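Local coordinates for ABC transporter periplasmic peptide-binding protein (Pseudoalteromonas, PDB 4QFO) that probably captures dipeptides in the periplasm for uptake by an ABC transporter, and here holds a methionine joined to a leucine, at residues Q29-C34 / I527-A532; M379-I384 / Y412-F417; R383-N388 / V429-A434. All blocks are in the same frame, centred on the assembly; numbering follows the deposited sequence.

Contact 1. Residues Q29-C34 / I527-A532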
loop_
_atom_site.group_PDB
_atom_site.type_symbol
_atom_site.label_atom_id
_atom_site.label_comp_id
_atom_site.label_asym_id
_atom_site.label_seq_id
_atom_site.Cartn_x
_atom_site.Cartn_y
_atom_site.Cartn_z
ATOM N N GLN A 29 -16.300 13.599 -22.712
ATOM C CA GLN A 29 -15.584 14.264 -21.633
ATOM C C GLN A 29 -14.353 13.447 -21.191
ATOM O O GLN A 29 -14.282 12.243 -21.409
ATOM C CB GLN A 29 -16.542 14.524 -20.462
ATOM C CG GLN A 29 -16.191 15.743 -19.603
ATOM C CD GLN A 29 -15.941 17.004 -20.421
ATOM O OE1 GLN A 29 -16.865 17.574 -21.015
ATOM N NE2 GLN A 29 -14.682 17.448 -20.448
ATOM N N GLY A 30 -13.379 14.118 -20.588
ATOM C CA GLY A 30 -12.172 13.464 -20.124
ATOM C C GLY A 30 -11.794 13.934 -18.727
ATOM O O GLY A 30 -12.388 14.871 -18.194
ATOM N N LEU A 31 -10.800 13.290 -18.125
ATOM C CA LEU A 31 -10.352 13.701 -16.805
ATOM C C LEU A 31 -8.834 13.556 -16.683
ATOM O O LEU A 31 -8.249 12.569 -17.125
ATOM C CB LEU A 31 -11.094 12.908 -15.722
ATOM C CG LEU A 31 -10.924 13.269 -14.244
ATOM C CD1 LEU A 31 -12.101 12.757 -13.432
ATOM C CD2 LEU A 31 -9.628 12.729 -13.681
ATOM N N VAL A 32 -8.200 14.571 -16.108
ATOM C CA VAL A 32 -6.760 14.568 -15.942
ATOM C C VAL A 32 -6.469 14.502 -14.457
ATOM O O VAL A 32 -6.877 15.376 -13.694
ATOM C CB VAL A 32 -6.085 15.824 -16.560
ATOM C CG1 VAL A 32 -4.564 15.743 -16.412
ATOM C CG2 VAL A 32 -6.470 15.983 -18.020
ATOM N N TYR A 33 -5.779 13.440 -14.064
ATOM C CA TYR A 33 -5.366 13.221 -12.686
ATOM C C TYR A 33 -3.858 13.461 -12.572
ATOM O O TYR A 33 -3.077 12.835 -13.281
ATOM C CB TYR A 33 -5.699 11.783 -12.325
ATOM C CG TYR A 33 -5.380 11.345 -10.915
ATOM C CD1 TYR A 33 -4.070 11.071 -10.534
ATOM C CD2 TYR A 33 -6.396 11.134 -9.980
ATOM C CE1 TYR A 33 -3.773 10.636 -9.261
ATOM C CE2 TYR A 33 -6.106 10.693 -8.706
ATOM C CZ TYR A 33 -4.788 10.450 -8.350
ATOM O OH TYR A 33 -4.465 10.010 -7.087
ATOM N N CYS A 34 -3.470 14.392 -11.708
ATOM C CA CYS A 34 -2.071 14.654 -11.382
ATOM C C CYS A 34 -1.517 13.655 -10.369
ATOM O O CYS A 34 -1.871 13.686 -9.188
ATOM C CB CYS A 34 -1.935 16.044 -10.778
ATOM S SG CYS A 34 -1.351 17.243 -11.933
ATOM N N ILE A 527 -7.171 4.698 -4.420
ATOM C CA ILE A 527 -8.109 5.588 -5.087
ATOM C C ILE A 527 -8.858 4.859 -6.190
ATOM O O ILE A 527 -8.289 4.000 -6.870
ATOM C CB ILE A 527 -7.355 6.757 -5.750
ATOM C CG1 ILE A 527 -6.756 7.649 -4.675
ATOM C CG2 ILE A 527 -8.277 7.561 -6.654
ATOM C CD1 ILE A 527 -7.699 7.875 -3.545
ATOM N N SER A 528 -10.129 5.205 -6.372
ATOM C CA SER A 528 -10.897 4.689 -7.494
ATOM C C SER A 528 -11.531 5.795 -8.334
ATOM O O SER A 528 -12.290 6.608 -7.828
ATOM C CB SER A 528 -11.988 3.736 -7.018
ATOM O OG SER A 528 -12.778 3.316 -8.118
ATOM N N LEU A 529 -11.220 5.799 -9.623
ATOM C CA LEU A 529 -11.862 6.691 -10.575
ATOM C C LEU A 529 -12.903 5.932 -11.408
ATOM O O LEU A 529 -13.378 6.432 -12.430
ATOM C CB LEU A 529 -10.816 7.339 -11.487
ATOM C CG LEU A 529 -9.762 8.224 -10.805
ATOM C CD1 LEU A 529 -8.810 8.830 -11.824
ATOM C CD2 LEU A 529 -10.402 9.325 -9.974
ATOM N N ALA A 530 -13.261 4.728 -10.959
ATOM C CA ALA A 530 -14.188 3.870 -11.700
ATOM C C ALA A 530 -15.529 4.548 -11.913
ATOM O O ALA A 530 -16.159 4.382 -12.956
ATOM C CB ALA A 530 -14.381 2.515 -10.982
ATOM N N ASN A 531 -15.967 5.307 -10.915
ATOM C CA ASN A 531 -17.219 6.049 -11.022
ATOM C C ASN A 531 -17.074 7.554 -11.223
ATOM O O ASN A 531 -18.064 8.276 -11.185
ATOM C CB ASN A 531 -18.102 5.782 -9.807
ATOM C CG ASN A 531 -18.937 4.550 -9.980
ATOM O OD1 ASN A 531 -19.897 4.542 -10.766
ATOM N ND2 ASN A 531 -18.576 3.487 -9.270
ATOM N N ALA A 532 -15.847 8.021 -11.430
ATOM C CA ALA A 532 -15.595 9.442 -11.603
ATOM C C ALA A 532 -16.329 9.997 -12.828
ATOM O O ALA A 532 -16.449 9.327 -13.862
ATOM C CB ALA A 532 -14.079 9.709 -11.718
#
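Leu-31 and Tyr-33, two residues apart on the strand that begins the modelled chain, meet Ile-527, Leu-529 and Ala-532 of a loop near its end. The join is wholly apolar and buried. Methyl meets methyl at one end, where Leu-31 CD1 lies 4.0 Å from Ala-532 CB and the other branch, Leu-31 CD2, stands 4.4 Å from Leu-529 CD1. Tyr-33 supplies the aromatic part: its CD2 lies 3.8 Å from Leu-529 CD1, the two side chains passing at a slant, while farther along the ring CE2 is 4.3 Å from Ile-527 CG2. Leu-529 CD1 thus touches both the leucine and the tyrosine of the strand. CG of Tyr-33 is anti to the backbone N (chi1 -179°), which carries the ring out toward the loop.

Polar bonds here shape the loop itself. Ser-528 OG accepts from Ala-530 N at 3.2 Å in an ST turn, and a type I turn from Leu-529 to Ala-532 is closed by Ala-532 N to Leu-529 O at 3.1 Å. The turn brings Leu-529 and Ala-532 to the strand together. At the polar end of the tyrosine, OH bonds to a glycerol, probably from the crystallisation liquor.

The contact thus brings the first modelled strand and the C-terminal loop together beside strands 241-246 and 264-266, both parallel to 30-35. Leu-242 and Tyr-244 also touch Leu-529, Val-264 packs on both Leu-31 and Tyr-33, and a disulfide from Cys-34 to Cys-262 ties the strand to the approach of 264-266.

Contact 2. Residues M379-I384 / Y412-F417. With LEU (leucine), chain D.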
loop_
_atom_site.group_PDB
_atom_site.type_symbol
_atom_site.label_atom_id
_atom_site.label_comp_id
_atom_site.label_asym_id
_atom_site.label_seq_id
_atom_site.Cartn_x
_atom_site.Cartn_y
_atom_site.Cartn_z
ATOM N N MET A 379 11.419 10.198 2.267
ATOM C CA MET A 379 10.584 10.063 1.069
ATOM C C MET A 379 10.470 11.374 0.317
ATOM O O MET A 379 10.273 12.425 0.926
ATOM C CB MET A 379 9.185 9.570 1.447
ATOM C CG MET A 379 9.209 8.413 2.414
ATOM S SD MET A 379 7.574 7.793 2.739
ATOM C CE MET A 379 6.953 9.084 3.795
ATOM N N PRO A 380 10.586 11.308 -1.016
ATOM C CA PRO A 380 10.572 12.461 -1.926
ATOM C C PRO A 380 9.177 12.970 -2.255
ATOM O O PRO A 380 9.060 14.044 -2.847
ATOM C CB PRO A 380 11.192 11.883 -3.206
ATOM C CG PRO A 380 10.708 10.500 -3.222
ATOM C CD PRO A 380 10.791 10.049 -1.750
ATOM N N VAL A 381 8.142 12.196 -1.945
ATOM C CA VAL A 381 6.771 12.621 -2.221
ATOM C C VAL A 381 5.913 12.488 -0.973
ATOM O O VAL A 381 6.258 11.776 -0.016
ATOM C CB VAL A 381 6.116 11.823 -3.368
ATOM C CG1 VAL A 381 6.760 12.160 -4.721
ATOM C CG2 VAL A 381 6.195 10.332 -3.097
ATOM N N SER A 382 4.790 13.187 -1.000
ATOM C CA SER A 382 3.865 13.245 0.112
ATOM C C SER A 382 3.041 11.945 0.174
ATOM O O SER A 382 2.585 11.455 -0.855
ATOM C CB SER A 382 2.976 14.475 -0.077
ATOM O OG SER A 382 1.924 14.513 0.859
ATOM N N ARG A 383 2.899 11.358 1.364
ATOM C CA ARG A 383 2.027 10.183 1.536
ATOM C C ARG A 383 0.947 10.475 2.586
ATOM O O ARG A 383 1.044 11.439 3.333
ATOM C CB ARG A 383 2.797 8.918 1.955
ATOM C CG ARG A 383 4.197 8.719 1.355
ATOM C CD ARG A 383 4.184 8.613 -0.164
ATOM N NE ARG A 383 3.388 7.491 -0.649
ATOM C CZ ARG A 383 2.482 7.585 -1.623
ATOM N NH1 ARG A 383 2.244 8.766 -2.208
ATOM N NH2 ARG A 383 1.817 6.500 -2.016
ATOM N N ILE A 384 -0.081 9.638 2.642
ATOM C CA ILE A 384 -1.132 9.842 3.622
ATOM C C ILE A 384 -0.518 9.847 5.013
ATOM O O ILE A 384 -0.837 10.697 5.846
ATOM C CB ILE A 384 -2.215 8.761 3.511
ATOM C CG1 ILE A 384 -2.889 8.849 2.144
ATOM C CG2 ILE A 384 -3.258 8.916 4.627
ATOM C CD1 ILE A 384 -3.608 7.542 1.743
ATOM N N TYR A 412 15.824 10.205 -2.729
ATOM C CA TYR A 412 15.929 9.836 -4.143
ATOM C C TYR A 412 14.530 9.846 -4.729
ATOM O O TYR A 412 13.551 9.951 -3.986
ATOM C CB TYR A 412 16.485 8.419 -4.318
ATOM C CG TYR A 412 17.930 8.215 -3.933
ATOM C CD1 TYR A 412 18.956 8.575 -4.794
ATOM C CD2 TYR A 412 18.267 7.620 -2.723
ATOM C CE1 TYR A 412 20.276 8.377 -4.448
ATOM C CE2 TYR A 412 19.583 7.415 -2.369
ATOM C CZ TYR A 412 20.583 7.797 -3.230
ATOM O OH TYR A 412 21.894 7.591 -2.876
ATOM N N GLU A 413 14.427 9.697 -6.048
ATOM C CA GLU A 413 13.126 9.495 -6.694
ATOM C C GLU A 413 12.377 8.321 -6.059
ATOM O O GLU A 413 12.976 7.288 -5.730
ATOM C CB GLU A 413 13.291 9.264 -8.199
ATOM C CG GLU A 413 11.971 9.073 -8.963
ATOM C CD GLU A 413 11.511 7.620 -9.029
ATOM O OE1 GLU A 413 12.375 6.715 -9.000
ATOM O OE2 GLU A 413 10.281 7.385 -9.114
ATOM N N TRP A 414 11.068 8.500 -5.897
ATOM C CA TRP A 414 10.195 7.615 -5.122
ATOM C C TRP A 414 10.405 6.124 -5.370
ATOM O O TRP A 414 10.703 5.384 -4.436
ATOM C CB TRP A 414 8.736 8.004 -5.371
ATOM C CG TRP A 414 7.659 7.290 -4.568
ATOM C CD1 TRP A 414 6.408 6.960 -5.016
ATOM C CD2 TRP A 414 7.712 6.869 -3.191
ATOM N NE1 TRP A 414 5.686 6.363 -4.012
ATOM C CE2 TRP A 414 6.463 6.292 -2.885
ATOM C CE3 TRP A 414 8.690 6.913 -2.201
ATOM C CZ2 TRP A 414 6.166 5.765 -1.630
ATOM C CZ3 TRP A 414 8.398 6.395 -0.952
ATOM C CH2 TRP A 414 7.142 5.832 -0.676
ATOM N N ASN A 415 10.259 5.684 -6.615
ATOM C CA ASN A 415 10.421 4.268 -6.938
ATOM C C ASN A 415 11.848 3.799 -6.701
ATOM O O ASN A 415 12.062 2.682 -6.227
ATOM C CB ASN A 415 9.990 3.964 -8.376
ATOM C CG ASN A 415 8.510 4.213 -8.605
ATOM O OD1 ASN A 415 7.673 3.817 -7.794
ATOM N ND2 ASN A 415 8.180 4.869 -9.716
ATOM N N THR A 416 12.817 4.656 -7.025
ATOM C CA THR A 416 14.218 4.314 -6.842
ATOM C C THR A 416 14.490 4.192 -5.350
ATOM O O THR A 416 15.187 3.290 -4.911
ATOM C CB THR A 416 15.155 5.379 -7.459
ATOM O OG1 THR A 416 14.814 5.599 -8.840
ATOM C CG2 THR A 416 16.614 4.935 -7.352
ATOM N N PHE A 417 13.933 5.135 -4.593
ATOM C CA PHE A 417 13.975 5.175 -3.129
ATOM C C PHE A 417 13.495 3.869 -2.500
ATOM O O PHE A 417 14.198 3.250 -1.696
ATOM C CB PHE A 417 13.079 6.321 -2.658
ATOM C CG PHE A 417 13.116 6.563 -1.181
ATOM C CD1 PHE A 417 14.075 7.407 -0.625
ATOM C CD2 PHE A 417 12.169 5.983 -0.345
ATOM C CE1 PHE A 417 14.107 7.636 0.739
ATOM C CE2 PHE A 417 12.203 6.215 1.024
ATOM C CZ PHE A 417 13.170 7.044 1.564
HETATM N N LEU D . 2.532 1.335 0.089
HETATM C CA LEU D . 3.516 2.352 0.407
HETATM C C LEU D . 2.976 3.675 -0.110
HETATM O O LEU D . 2.300 3.688 -1.146
HETATM C CB LEU D . 4.834 2.032 -0.293
HETATM C CG LEU D . 5.948 1.276 0.431
HETATM C CD1 LEU D . 5.414 0.371 1.514
HETATM C CD2 LEU D . 6.818 0.514 -0.575
HETATM O OXT LEU D . 3.199 4.747 0.472
#
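OXT of the bound leucine is gripped by Arg-383, whose guanidinium lies against Trp-414 in the dipeptide site of this family 5 solute-binding protein. Arg-383 NE donates to OXT at 3.0 Å with an N-H...O angle of 162°, and NH2 adds a weak bond to OXT and a straighter one to the second oxygen, O, also at 3.0 Å. The carboxylate carbon lies in the guanidinium plane, at its edge. Since the leucine N is bonded to the methionine carbonyl carbon, this is the C-terminal carboxylate of a Met-Leu dipeptide. NH1, turned elsewhere, pairs with Glu-36 in a salt bridge and bonds to Ser-382 O, which should help fix the group's rotation.

Trp-414 lies over one face of the guanidinium but tilted to it, the planes 52° apart, with its CZ2 3.4 Å from Arg-383 NE. Val-381 CG2 sits over a face of the indole, 3.7 Å from the centre of the five-membered ring, while Met-379 SD makes an oblique Met-aromatic contact at the six-membered one. An alanine in place of Trp-414 would probably open a gap beneath Val-381 and beside Met-379, and leave the guanidinium freer to swing from the carboxylate. Phe-417, one helical turn on, offers a face to Met-379 CA and Pro-380 CD.

Helix 414-422 begins here, and Glu-413 is its N-cap: OE2 takes Asn-415 N, whereas OE1 takes two donors, Thr-416 N from above the carboxylate plane and Thr-416 OG1, 2.7 Å away and nearly in line with the C-O bond.

Contact 3. Residues R383-N388 / V429-A434. With MET (methionine), chain C; LEU (leucine), chain D.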
loop_
_atom_site.group_PDB
_atom_site.type_symbol
_atom_site.label_atom_id
_atom_site.label_comp_id
_atom_site.label_asym_id
_atom_site.label_seq_id
_atom_site.Cartn_x
_atom_site.Cartn_y
_atom_site.Cartn_z
ATOM N N ARG A 383 2.899 11.358 1.364
ATOM C CA ARG A 383 2.027 10.183 1.536
ATOM C C ARG A 383 0.947 10.475 2.586
ATOM O O ARG A 383 1.044 11.439 3.333
ATOM C CB ARG A 383 2.797 8.918 1.955
ATOM C CG ARG A 383 4.197 8.719 1.355
ATOM C CD ARG A 383 4.184 8.613 -0.164
ATOM N NE ARG A 383 3.388 7.491 -0.649
ATOM C CZ ARG A 383 2.482 7.585 -1.623
ATOM N NH1 ARG A 383 2.244 8.766 -2.208
ATOM N NH2 ARG A 383 1.817 6.500 -2.016
ATOM N N ILE A 384 -0.081 9.638 2.642
ATOM C CA ILE A 384 -1.132 9.842 3.622
ATOM C C ILE A 384 -0.518 9.847 5.013
ATOM O O ILE A 384 -0.837 10.697 5.846
ATOM C CB ILE A 384 -2.215 8.761 3.511
ATOM C CG1 ILE A 384 -2.889 8.849 2.144
ATOM C CG2 ILE A 384 -3.258 8.916 4.627
ATOM C CD1 ILE A 384 -3.608 7.542 1.743
ATOM N N TYR A 385 0.406 8.924 5.245
ATOM C CA TYR A 385 0.972 8.757 6.571
ATOM C C TYR A 385 2.018 9.806 6.909
ATOM O O TYR A 385 2.416 9.934 8.065
ATOM C CB TYR A 385 1.533 7.340 6.755
ATOM C CG TYR A 385 2.368 6.819 5.604
ATOM C CD1 TYR A 385 3.722 7.115 5.511
ATOM C CD2 TYR A 385 1.809 6.000 4.627
ATOM C CE1 TYR A 385 4.493 6.622 4.477
ATOM C CE2 TYR A 385 2.566 5.503 3.584
ATOM C CZ TYR A 385 3.914 5.825 3.515
ATOM O OH TYR A 385 4.686 5.337 2.486
ATOM N N ASN A 386 2.444 10.568 5.904
ATOM C CA ASN A 386 3.530 11.539 6.074
ATOM C C ASN A 386 3.567 12.504 4.902
ATOM O O ASN A 386 4.073 12.169 3.833
ATOM C CB ASN A 386 4.899 10.851 6.226
ATOM C CG ASN A 386 6.025 11.842 6.571
ATOM O OD1 ASN A 386 5.892 13.060 6.384
ATOM N ND2 ASN A 386 7.132 11.315 7.083
ATOM N N PRO A 387 2.997 13.701 5.101
ATOM C CA PRO A 387 2.865 14.699 4.039
ATOM C C PRO A 387 4.194 15.346 3.645
ATOM O O PRO A 387 4.247 15.966 2.589
ATOM C CB PRO A 387 1.916 15.740 4.649
ATOM C CG PRO A 387 2.051 15.562 6.140
ATOM C CD PRO A 387 2.278 14.088 6.329
ATOM N N ASN A 388 5.238 15.206 4.466
ATOM C CA ASN A 388 6.516 15.843 4.168
ATOM C C ASN A 388 7.715 15.258 4.901
ATOM O O ASN A 388 8.175 15.817 5.901
ATOM C CB ASN A 388 6.441 17.343 4.460
ATOM C CG ASN A 388 7.544 18.123 3.761
ATOM O OD1 ASN A 388 8.571 17.567 3.379
ATOM N ND2 ASN A 388 7.343 19.418 3.614
ATOM N N VAL A 429 15.063 5.181 8.052
ATOM C CA VAL A 429 14.187 5.665 6.993
ATOM C C VAL A 429 12.839 6.078 7.531
ATOM O O VAL A 429 12.254 5.405 8.384
ATOM C CB VAL A 429 13.978 4.597 5.874
ATOM C CG1 VAL A 429 13.489 3.312 6.453
ATOM C CG2 VAL A 429 13.000 5.107 4.799
ATOM N N LEU A 430 12.329 7.183 6.999
ATOM C CA LEU A 430 10.978 7.628 7.290
ATOM C C LEU A 430 10.028 7.036 6.257
ATOM O O LEU A 430 9.918 7.542 5.141
ATOM C CB LEU A 430 10.897 9.154 7.262
ATOM C CG LEU A 430 11.746 9.913 8.283
ATOM C CD1 LEU A 430 11.726 11.404 7.990
ATOM C CD2 LEU A 430 11.262 9.636 9.698
ATOM N N LEU A 431 9.353 5.954 6.626
ATOM C CA LEU A 431 8.408 5.306 5.726
ATOM C C LEU A 431 7.052 5.134 6.398
ATOM O O LEU A 431 6.746 5.815 7.375
ATOM C CB LEU A 431 8.947 3.955 5.256
ATOM C CG LEU A 431 9.300 3.858 3.771
ATOM C CD1 LEU A 431 9.753 2.451 3.417
ATOM C CD2 LEU A 431 8.121 4.278 2.906
ATOM N N GLY A 432 6.237 4.227 5.872
ATOM C CA GLY A 432 4.917 3.997 6.426
ATOM C C GLY A 432 4.068 3.022 5.637
ATOM O O GLY A 432 4.564 2.303 4.771
ATOM N N TRP A 433 2.777 3.004 5.944
ATOM C CA TRP A 433 1.844 2.081 5.323
ATOM C C TRP A 433 0.453 2.695 5.344
ATOM O O TRP A 433 -0.008 3.145 6.387
ATOM C CB TRP A 433 1.866 0.751 6.072
ATOM C CG TRP A 433 1.104 -0.390 5.441
ATOM C CD1 TRP A 433 -0.095 -0.891 5.853
ATOM C CD2 TRP A 433 1.495 -1.178 4.307
ATOM N NE1 TRP A 433 -0.473 -1.940 5.056
ATOM C CE2 TRP A 433 0.480 -2.137 4.096
ATOM C CE3 TRP A 433 2.596 -1.159 3.442
ATOM C CZ2 TRP A 433 0.532 -3.072 3.061
ATOM C CZ3 TRP A 433 2.657 -2.102 2.429
ATOM C CH2 TRP A 433 1.630 -3.040 2.240
ATOM N N ALA A 434 -0.181 2.774 4.179
ATOM C CA ALA A 434 -1.607 3.082 4.093
ATOM C C ALA A 434 -2.286 1.740 3.899
ATOM O O ALA A 434 -2.060 1.070 2.896
ATOM C CB ALA A 434 -1.895 3.985 2.932
HETATM N N MET C . -0.239 -0.575 1.266
HETATM C CA MET C . 0.394 0.233 0.230
HETATM C C MET C . 1.414 1.210 0.786
HETATM O O MET C . 1.187 1.850 1.811
HETATM C CB MET C . -0.662 1.021 -0.550
HETATM C CG MET C . -1.278 0.217 -1.679
HETATM S SD MET C . -2.826 0.920 -2.310
HETATM C CE MET C . -2.638 2.654 -1.911
HETATM N N LEU D . 2.532 1.335 0.089
HETATM C CA LEU D . 3.516 2.352 0.407
HETATM C C LEU D . 2.976 3.675 -0.110
HETATM O O LEU D . 2.300 3.688 -1.146
HETATM C CB LEU D . 4.834 2.032 -0.293
HETATM C CG LEU D . 5.948 1.276 0.431
HETATM C CD1 LEU D . 5.414 0.371 1.514
HETATM C CD2 LEU D . 6.818 0.514 -0.575
HETATM O OXT LEU D . 3.199 4.747 0.472
HETATM O O HOH W 1 7.259 8.354 7.984
#
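Tyr-385 is laid flat against the backbone of Gly-432 and Trp-433, an aromatic ring packed on a strand backbone at the end of strand 428-434, where it forms one wall of the dipeptide pocket in this periplasmic binding protein fold. The loop carrying the tyrosine lies between strand 372-378, the parallel neighbour of 428-434, and helix 389-401.

Gly-432 CA makes a CH-pi contact 3.5 Å from the ring centre, and Trp-433 N lies over the same face. The absence of a side chain at Gly-432 matters: a CB there would fall 2.1 Å from Tyr-385 CD1. Arg-383 CB covers the opposite face, so the ring is held between loop and strand. Tyr-385 CG stands between the backbone N and the carbonyl carbon (chi1 45°), folding the ring over that CB and sending OH to the ligand, where it donates to leucine OXT at 2.6 Å. Leu-431 CD2 packs near this hydroxyl.

Beyond the ring, the strand itself takes up the ligand. Ala-434 N donates to the methionine O at 2.9 Å (165°), and methionine N returns a bond to Ala-434 O, a reciprocal pairing like that of antiparallel strands. Methionine N also lies over a face of the Trp-433 indole, 3.1 Å above its plane, and the methionine is also hydrogen-bonded to Asp-436.

On the other side of the tyrosine, Asn-386 uses OD1 to accept from Asn-388 N in an Asx turn, while its ND2 reaches the strand through a water that donates to Leu-431 O at 2.7 Å.

Overall arrangement
Contacts 2 and 3 are neighbours, centres 9 Å apart, sharing Arg-383 and Ile-384, and both touch the bound leucine. They start from the loop after strand 372-378, which folds back first on the start of helix 414-422 and then on strand 428-434, the next element in the chain; Met-379 packs on Leu-431 and Tyr-385 where the two meet. Together they form part of the pocket around the dipeptide's C terminus and backbone. Contact 1 lies 23 and 24 Å away between centres, and joins the first modelled residues to nearly the last. The chain segments of contacts 2 and 3 are therefore nested within the loop it closes.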